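Side-chain contacts in putative rubredoxin reductase (Rhodopseudomonas palustris, PDB 3FG2), which probably uses its bound FAD to pass electrons from NADH to the ferredoxin that serves the cytochrome P450 CYP199A2: residues A23-R28 and R306-A311; V80-E85 and L102-G107; Q261-S266 and A277-V282. One frame throughout, in Å; residues are numbered along the deposited sequence.

Contact 1: residues A23-R28 and R306-A311; sequences AKYPGR and RLTGDA
The hydroxyl OG1 of Thr308 is hydrogen-bonded to two backbone carbonyls in the last turn of helix 293-306, those of Ala304 and Ala305, which must share its single proton, while its flank rests on Ala23, whose CB lies 3.7 Å from Thr308 OG1. A chi1 of 69° explains both roles: OG1 sits between the backbone N and the carbonyl carbon and is turned back to the helix that precedes it, which puts the methyl CG2 beside the backbone N, facing residues 23-28. There CG2 meets Ala23 CB at 3.8 Å and, approaching at the ring edge, CD1 of Tyr25 at 3.8 Å. The same edge faces the backbone: Tyr25 CE1 is 3.3 Å from Leu307 O, with the oxygen near the ring plane, an arrangement consistent with a weak C-H···O attraction. The tyrosine ring arrives there because CG is anti to the backbone N (chi1 -172°), and its hydroxyl is tied down beyond the contact by a hydrogen bond to Asp2 O. Leu307 and Thr308 also touch Leu20, so helix 11-22 lies against both.

The contact thus joins two helix ends. Helix 11-22, the helix after the glycine-rich turn of the FAD-binding Rossmann-type fold, finishes in a Schellman motif with Lys24 at the C-prime position. Helix 293-306 finishes in a type I turn from Arg306 to Gly309, closed by the bond from Gly309 N to Arg306 O (3.0 Å).

No hydrogen bond crosses between the segments. Both hydroxyls are spent on backbone carbonyls; residues 23-28 offer a methyl and a ring edge, residues 306-311 a methyl and the Leu307 carbonyl, and the attraction is probably mostly van der Waals.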
# COMPACT_ATOMS: atom_id res chain seq x y z
N ALA A 23 14.30 -17.09 -12.64
CA ALA A 23 15.67 -16.81 -13.05
C ALA A 23 16.58 -18.01 -12.81
O ALA A 23 17.81 -17.89 -12.87
CB ALA A 23 16.19 -15.59 -12.30
N LYS A 24 15.97 -19.15 -12.53
CA LYS A 24 16.72 -20.39 -12.31
C LYS A 24 17.73 -20.37 -11.16
O LYS A 24 18.86 -20.85 -11.32
CB LYS A 24 17.43 -20.80 -13.59
CG LYS A 24 16.76 -21.89 -14.41
CD LYS A 24 15.50 -21.42 -15.13
CE LYS A 24 14.26 -21.58 -14.28
NZ LYS A 24 13.02 -21.28 -15.06
N TYR A 25 17.35 -19.82 -10.02
CA TYR A 25 18.25 -19.79 -8.87
C TYR A 25 18.42 -21.24 -8.41
O TYR A 25 17.43 -21.94 -8.18
CB TYR A 25 17.67 -18.95 -7.73
CG TYR A 25 18.65 -18.73 -6.60
CD1 TYR A 25 19.72 -17.85 -6.75
CD2 TYR A 25 18.52 -19.42 -5.40
CE1 TYR A 25 20.65 -17.67 -5.72
CE2 TYR A 25 19.44 -19.25 -4.37
CZ TYR A 25 20.50 -18.37 -4.54
OH TYR A 25 21.41 -18.20 -3.52
N PRO A 26 19.66 -21.71 -8.27
CA PRO A 26 19.93 -23.08 -7.84
C PRO A 26 19.74 -23.38 -6.35
O PRO A 26 19.28 -24.46 -5.98
CB PRO A 26 21.38 -23.29 -8.28
CG PRO A 26 21.97 -21.94 -8.03
CD PRO A 26 20.91 -21.01 -8.61
N GLY A 27 20.09 -22.42 -5.50
CA GLY A 27 19.97 -22.60 -4.07
C GLY A 27 18.58 -22.87 -3.53
O GLY A 27 17.60 -22.93 -4.28
N ARG A 28 18.51 -23.04 -2.21
CA ARG A 28 17.26 -23.31 -1.50
C ARG A 28 16.52 -21.99 -1.26
O ARG A 28 17.15 -20.94 -1.11
CB ARG A 28 17.58 -23.97 -0.16
CG ARG A 28 16.39 -24.25 0.73
CD ARG A 28 16.85 -24.56 2.15
NE ARG A 28 15.76 -24.96 3.04
CZ ARG A 28 15.88 -25.09 4.36
NH1 ARG A 28 17.04 -24.85 4.95
NH2 ARG A 28 14.84 -25.48 5.08
N ARG A 306 19.49 -9.64 -9.16
CA ARG A 306 20.82 -9.48 -8.57
C ARG A 306 21.37 -10.81 -8.06
O ARG A 306 22.45 -11.24 -8.44
CB ARG A 306 20.78 -8.48 -7.42
CG ARG A 306 22.14 -7.95 -6.99
CD ARG A 306 22.02 -7.13 -5.72
NE ARG A 306 21.81 -8.01 -4.58
CZ ARG A 306 20.99 -7.76 -3.57
NH1 ARG A 306 20.26 -6.65 -3.56
NH2 ARG A 306 20.89 -8.63 -2.58
N LEU A 307 20.60 -11.46 -7.20
CA LEU A 307 21.02 -12.73 -6.62
C LEU A 307 21.27 -13.82 -7.65
O LEU A 307 21.64 -14.94 -7.29
CB LEU A 307 19.98 -13.21 -5.60
CG LEU A 307 19.68 -12.27 -4.44
CD1 LEU A 307 18.63 -12.88 -3.53
CD2 LEU A 307 20.96 -12.00 -3.66
N THR A 308 21.06 -13.50 -8.93
CA THR A 308 21.27 -14.48 -9.99
C THR A 308 22.19 -14.00 -11.10
O THR A 308 22.30 -14.66 -12.13
CB THR A 308 19.95 -14.94 -10.66
OG1 THR A 308 19.39 -13.86 -11.42
CG2 THR A 308 18.94 -15.41 -9.62
N GLY A 309 22.85 -12.86 -10.91
CA GLY A 309 23.74 -12.41 -11.97
C GLY A 309 23.89 -10.93 -12.24
O GLY A 309 24.95 -10.36 -11.98
N ASP A 310 22.86 -10.29 -12.79
CA ASP A 310 22.99 -8.86 -13.06
C ASP A 310 22.47 -7.98 -11.93
O ASP A 310 21.27 -7.90 -11.66
CB ASP A 310 22.31 -8.46 -14.39
CG ASP A 310 20.84 -8.81 -14.43
OD1 ASP A 310 20.08 -8.08 -15.11
OD2 ASP A 310 20.46 -9.82 -13.80
N ALA A 311 23.41 -7.32 -11.26
CA ALA A 311 23.09 -6.42 -10.18
C ALA A 311 22.95 -5.04 -10.80
O ALA A 311 23.91 -4.50 -11.34
CB ALA A 311 24.21 -6.42 -9.15

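Contact 2: residues V80-E85 and L102-G107; sequences VSIDRE and LVLATG. With FAD (flavin-adenine dinucleotide), chain B.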
# COMPACT_ATOMS: atom_id res chain seq x y z
N VAL A 80 12.01 -13.60 14.57
CA VAL A 80 12.01 -12.74 15.74
C VAL A 80 13.38 -12.12 16.00
O VAL A 80 13.49 -11.10 16.68
CB VAL A 80 11.59 -13.52 17.00
CG1 VAL A 80 10.16 -14.00 16.85
CG2 VAL A 80 12.52 -14.71 17.19
N SER A 81 14.42 -12.74 15.45
CA SER A 81 15.78 -12.26 15.64
C SER A 81 16.69 -12.63 14.47
O SER A 81 16.43 -13.59 13.75
CB SER A 81 16.35 -12.86 16.93
OG SER A 81 17.72 -12.50 17.10
N ILE A 82 17.75 -11.85 14.29
CA ILE A 82 18.70 -12.11 13.22
C ILE A 82 20.14 -12.15 13.72
O ILE A 82 20.64 -11.17 14.29
CB ILE A 82 18.61 -11.03 12.12
CG1 ILE A 82 17.21 -11.01 11.53
CG2 ILE A 82 19.65 -11.32 11.05
CD1 ILE A 82 17.00 -9.89 10.55
N ASP A 83 20.82 -13.28 13.50
CA ASP A 83 22.21 -13.43 13.92
C ASP A 83 23.06 -13.18 12.69
O ASP A 83 23.42 -14.11 11.97
CB ASP A 83 22.47 -14.84 14.44
CG ASP A 83 23.88 -15.00 15.02
OD1 ASP A 83 24.75 -14.14 14.75
OD2 ASP A 83 24.11 -15.99 15.75
N ARG A 84 23.38 -11.91 12.44
CA ARG A 84 24.17 -11.55 11.28
C ARG A 84 25.52 -12.24 11.25
O ARG A 84 25.92 -12.77 10.21
CB ARG A 84 24.36 -10.03 11.23
CG ARG A 84 23.09 -9.25 10.99
CD ARG A 84 23.32 -7.77 11.24
NE ARG A 84 24.34 -7.22 10.36
CZ ARG A 84 24.91 -6.03 10.54
NH1 ARG A 84 24.55 -5.27 11.57
NH2 ARG A 84 25.82 -5.60 9.68
N GLU A 85 26.22 -12.25 12.38
CA GLU A 85 27.53 -12.88 12.45
C GLU A 85 27.46 -14.36 12.11
O GLU A 85 28.27 -14.87 11.33
CB GLU A 85 28.14 -12.69 13.84
CG GLU A 85 29.54 -13.29 13.98
CD GLU A 85 30.14 -13.11 15.38
OE1 GLU A 85 29.46 -13.46 16.37
OE2 GLU A 85 31.28 -12.61 15.48
N LEU A 102 19.72 -13.15 3.06
CA LEU A 102 18.45 -12.90 3.74
C LEU A 102 17.68 -11.75 3.10
O LEU A 102 18.22 -10.65 2.91
CB LEU A 102 18.71 -12.57 5.22
CG LEU A 102 17.51 -12.12 6.06
CD1 LEU A 102 16.43 -13.20 6.04
CD2 LEU A 102 17.96 -11.84 7.50
N VAL A 103 16.43 -12.01 2.75
CA VAL A 103 15.57 -10.99 2.14
C VAL A 103 14.47 -10.57 3.12
O VAL A 103 13.64 -11.39 3.52
CB VAL A 103 14.92 -11.52 0.84
CG1 VAL A 103 13.87 -10.54 0.34
CG2 VAL A 103 15.98 -11.73 -0.23
N LEU A 104 14.48 -9.30 3.50
CA LEU A 104 13.47 -8.76 4.42
C LEU A 104 12.33 -8.14 3.63
O LEU A 104 12.53 -7.19 2.88
CB LEU A 104 14.09 -7.71 5.34
CG LEU A 104 15.21 -8.24 6.24
CD1 LEU A 104 15.76 -7.12 7.11
CD2 LEU A 104 14.65 -9.38 7.10
N ALA A 105 11.14 -8.72 3.80
CA ALA A 105 9.94 -8.25 3.12
C ALA A 105 8.82 -8.31 4.16
O ALA A 105 7.77 -8.91 3.93
CB ALA A 105 9.62 -9.15 1.94
N THR A 106 9.08 -7.66 5.29
CA THR A 106 8.18 -7.63 6.43
C THR A 106 7.04 -6.63 6.32
O THR A 106 6.18 -6.57 7.19
CB THR A 106 8.97 -7.32 7.71
OG1 THR A 106 9.74 -6.12 7.52
CG2 THR A 106 9.91 -8.46 8.05
N GLY A 107 7.05 -5.83 5.26
CA GLY A 107 6.01 -4.85 5.06
C GLY A 107 5.88 -3.87 6.21
O GLY A 107 6.86 -3.52 6.87
PA FAD B . 2.83 -6.96 2.71
O1A FAD B . 2.21 -6.20 3.83
O2A FAD B . 2.09 -7.41 1.67
O5B FAD B . 3.24 -8.24 3.45
C5B FAD B . 4.10 -8.27 4.64
C4B FAD B . 3.96 -9.72 5.16
O4B FAD B . 5.10 -9.97 6.06
C3B FAD B . 2.70 -10.00 6.01
O3B FAD B . 1.99 -11.15 5.70
C2B FAD B . 3.24 -9.89 7.41
O2B FAD B . 2.43 -10.49 8.37
C1B FAD B . 4.55 -10.61 7.26
N9A FAD B . 5.58 -10.36 8.27
C8A FAD B . 5.84 -9.18 8.91
N7A FAD B . 6.83 -9.27 9.79
C5A FAD B . 7.24 -10.57 9.72
C6A FAD B . 8.31 -11.31 10.44
N6A FAD B . 9.09 -10.78 11.35
N1A FAD B . 8.43 -12.64 10.09
C2A FAD B . 7.63 -13.23 9.15
N3A FAD B . 6.64 -12.63 8.44
C4A FAD B . 6.48 -11.30 8.77
N1 FAD B . -1.35 -1.02 -3.49
C2 FAD B . -1.65 -0.73 -4.76
O2 FAD B . -0.80 -0.46 -5.55
N3 FAD B . -3.00 -0.74 -5.25
C4 FAD B . -4.06 -1.06 -4.42
O4 FAD B . -5.19 -1.06 -4.87
C4X FAD B . -3.75 -1.38 -3.03
N5 FAD B . -4.75 -1.70 -2.18
C5X FAD B . -4.42 -2.01 -0.87
C6 FAD B . -5.49 -2.36 0.01
C7 FAD B . -5.26 -2.68 1.33
C7M FAD B . -6.43 -3.05 2.23
C8 FAD B . -3.89 -2.67 1.86
C8M FAD B . -3.56 -3.03 3.29
C9 FAD B . -2.83 -2.32 1.00
C9A FAD B . -3.08 -1.99 -0.36
N10 FAD B . -2.03 -1.64 -1.31
C10 FAD B . -2.34 -1.34 -2.60
C1' FAD B . -0.64 -1.63 -0.80
C2' FAD B . 0.03 -3.02 -1.03
O2' FAD B . -0.77 -4.00 -0.42
C3' FAD B . 1.42 -2.97 -0.41
O3' FAD B . 2.20 -1.99 -1.07
C4' FAD B . 2.09 -4.33 -0.55
O4' FAD B . 1.30 -5.35 0.11
C5' FAD B . 3.45 -4.25 0.08
O5' FAD B . 4.10 -5.69 -0.04
P FAD B . 5.00 -6.19 1.05
O1P FAD B . 5.42 -7.59 0.51
O2P FAD B . 6.06 -5.34 1.36
O3P FAD B . 4.25 -6.35 2.30
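Ile82 and Leu102 stand on strands of two different sheets, their CA atoms 9.5 Å apart, so no backbone bond links the segments and side chains alone span the gap. The two residues reach for each other tip to tip: Ile82 CD1 lies 3.7 Å from Leu102 CD2, and the Ile82 branch methyl CG2 touches the same Leu102 CD2 at 4.0 Å. One leucine methyl is therefore met by both ends of the isoleucine. Leu104, two residues on and facing the same way, adds a looser touch, its CD2 4.2 Å from Ile82 CD1.

Past the strand end the chain turns to the cofactor. The methyl CG2 of Thr106 lies over the face of the adenine of FAD, 3.6 Å from its N7A, and the Thr106 carbonyl O comes within 3.1 Å of FAD C8A while accepting a hydrogen bond from Asn242. Gly107 passes the pyrophosphate with its CA 3.6 Å from FAD O3P, where a side chain would collide.

The small antiparallel sheet of Ile82 (strands 79-83, 88-91 and 96-98) packs here on the parallel sheet of the Rossmann-type FAD domain, as in this reductase family, with Leu102 between strands 4-7 and 270-272. Leu89 touches Ile82 and Leu102, Ile270 touches Leu102 and Leu104, and from helix 244-248 Ile245 touches Ile82 and Ala246 touches Leu104.

Contact 3: residues Q261-S266 and A277-V282; sequences QQLLTS and ALFESV
Gln261, early in the loop, lays its extended side chain obliquely across that of Glu280, with Gln261 CG 3.5 Å from Glu280 CD. The amide and carboxylate planes are turned 59° apart. Gln261 OE1 and Glu280 OE1, as modelled, are two acceptors 3.5 Å apart, and no hydrogen bond joins them. Farther out the side chain crosses that of Val282 at about a right angle, and here the packing is tight, Gln261 OE1 being 3.1 Å from Val282 CG1. Replacement of this glutamine by alanine would probably strip the cover from the methyl of Val282 and from the aliphatic part of Glu280, opening a gap between the loop and residues 280-282.

The loop is the connection from strand 257-259, which runs parallel to 277-281 in a small mixed sheet, to strand 270-272, an edge of the parallel sheet in the FAD-binding fold; a few residues after that strand comes Asp275, which hydrogen-bonds FAD. Leu263 lies side by side with Phe279 and points the same way, its CD2 3.6 Å from Phe279 CB, while the phenyl ring, turned away from the loop by a chi1 of 68°, packs edge-to-face with Tyr314. Gln299 of helix 293-306 touches both. The next amide, Leu264 N, is bonded to Asp260 OD1.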
# COMPACT_ATOMS: atom_id res chain seq x y z
N GLN A 261 21.09 1.61 -3.62
CA GLN A 261 20.49 1.50 -4.95
C GLN A 261 20.12 0.07 -5.34
O GLN A 261 19.19 -0.15 -6.12
CB GLN A 261 21.45 2.05 -6.01
CG GLN A 261 21.72 3.53 -5.89
CD GLN A 261 22.78 4.01 -6.88
OE1 GLN A 261 23.10 5.20 -6.92
NE2 GLN A 261 23.32 3.09 -7.67
N GLN A 262 20.84 -0.90 -4.80
CA GLN A 262 20.57 -2.28 -5.13
C GLN A 262 19.72 -2.99 -4.09
O GLN A 262 19.61 -4.22 -4.10
CB GLN A 262 21.88 -3.03 -5.36
CG GLN A 262 22.49 -2.73 -6.73
CD GLN A 262 23.92 -3.21 -6.85
OE1 GLN A 262 24.27 -4.29 -6.38
NE2 GLN A 262 24.76 -2.41 -7.50
N LEU A 263 19.11 -2.20 -3.21
CA LEU A 263 18.24 -2.72 -2.16
C LEU A 263 18.97 -3.61 -1.16
O LEU A 263 18.41 -4.55 -0.61
CB LEU A 263 17.06 -3.47 -2.80
CG LEU A 263 16.43 -2.68 -3.96
CD1 LEU A 263 15.30 -3.45 -4.61
CD2 LEU A 263 15.94 -1.34 -3.43
N LEU A 264 20.24 -3.28 -0.93
CA LEU A 264 21.08 -4.00 0.02
C LEU A 264 21.29 -3.17 1.27
O LEU A 264 21.50 -1.96 1.19
CB LEU A 264 22.45 -4.30 -0.61
CG LEU A 264 22.56 -5.49 -1.56
CD1 LEU A 264 23.87 -5.41 -2.35
CD2 LEU A 264 22.48 -6.78 -0.76
N THR A 265 21.23 -3.83 2.43
CA THR A 265 21.45 -3.14 3.70
C THR A 265 22.96 -2.97 3.84
O THR A 265 23.71 -3.29 2.92
CB THR A 265 20.96 -3.97 4.89
OG1 THR A 265 21.74 -5.17 4.98
CG2 THR A 265 19.48 -4.32 4.74
N SER A 266 23.40 -2.47 4.99
CA SER A 266 24.82 -2.29 5.22
C SER A 266 25.49 -3.66 5.34
O SER A 266 26.71 -3.78 5.30
CB SER A 266 25.05 -1.49 6.50
OG SER A 266 24.39 -2.10 7.59
N ALA A 277 11.08 -1.27 3.06
CA ALA A 277 12.34 -0.70 2.59
C ALA A 277 12.40 0.81 2.29
O ALA A 277 11.54 1.36 1.60
CB ALA A 277 12.82 -1.48 1.37
N LEU A 278 13.45 1.45 2.81
CA LEU A 278 13.71 2.87 2.61
C LEU A 278 14.95 2.88 1.70
O LEU A 278 16.09 2.96 2.17
CB LEU A 278 14.05 3.54 3.95
CG LEU A 278 13.86 5.06 4.08
CD1 LEU A 278 14.49 5.52 5.39
CD2 LEU A 278 14.48 5.79 2.89
N PHE A 279 14.71 2.79 0.40
CA PHE A 279 15.77 2.71 -0.59
C PHE A 279 16.28 4.00 -1.20
O PHE A 279 15.63 5.05 -1.17
CB PHE A 279 15.32 1.79 -1.72
CG PHE A 279 14.19 2.36 -2.54
CD1 PHE A 279 14.44 2.96 -3.77
CD2 PHE A 279 12.88 2.33 -2.06
CE1 PHE A 279 13.39 3.51 -4.52
CE2 PHE A 279 11.83 2.87 -2.79
CZ PHE A 279 12.08 3.47 -4.03
N GLU A 280 17.47 3.90 -1.78
CA GLU A 280 18.11 5.02 -2.44
C GLU A 280 17.62 4.99 -3.89
O GLU A 280 17.77 3.98 -4.57
CB GLU A 280 19.63 4.83 -2.39
CG GLU A 280 20.43 5.92 -3.09
CD GLU A 280 21.93 5.66 -3.07
OE1 GLU A 280 22.66 6.45 -3.71
OE2 GLU A 280 22.37 4.68 -2.43
N SER A 281 17.03 6.09 -4.35
CA SER A 281 16.51 6.17 -5.72
C SER A 281 17.38 6.99 -6.69
O SER A 281 17.41 8.23 -6.61
CB SER A 281 15.10 6.77 -5.69
OG SER A 281 14.62 7.02 -7.01
N VAL A 282 18.06 6.31 -7.60
CA VAL A 282 18.91 7.00 -8.57
C VAL A 282 18.08 7.98 -9.39
O VAL A 282 18.48 9.13 -9.57
CB VAL A 282 19.58 6.02 -9.58
CG1 VAL A 282 20.76 5.33 -8.93
CG2 VAL A 282 18.56 5.00 -10.08

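How the contacts relate
Contacts 2 and 3 follow one another along the chain, and both are nested inside the long loop that contact 1 closes. Contacts 1 and 3 touch directly: Arg306 NH1 approaches Gln262 O at 2.6 Å in a weak hydrogen bond, and the arginine also packs on Leu264, although the centres of the two contacts are 18 Å apart. Contact 2 comes within about 4 Å of each of the others, nearest atoms, without touching. Proximity to FAD separates the three. Residues 105-107 of contact 2 line its pocket, the side chain of Phe279 in contact 3 stands about 11 Å from it, and contact 1 lies at the surface, away from the cofactor site.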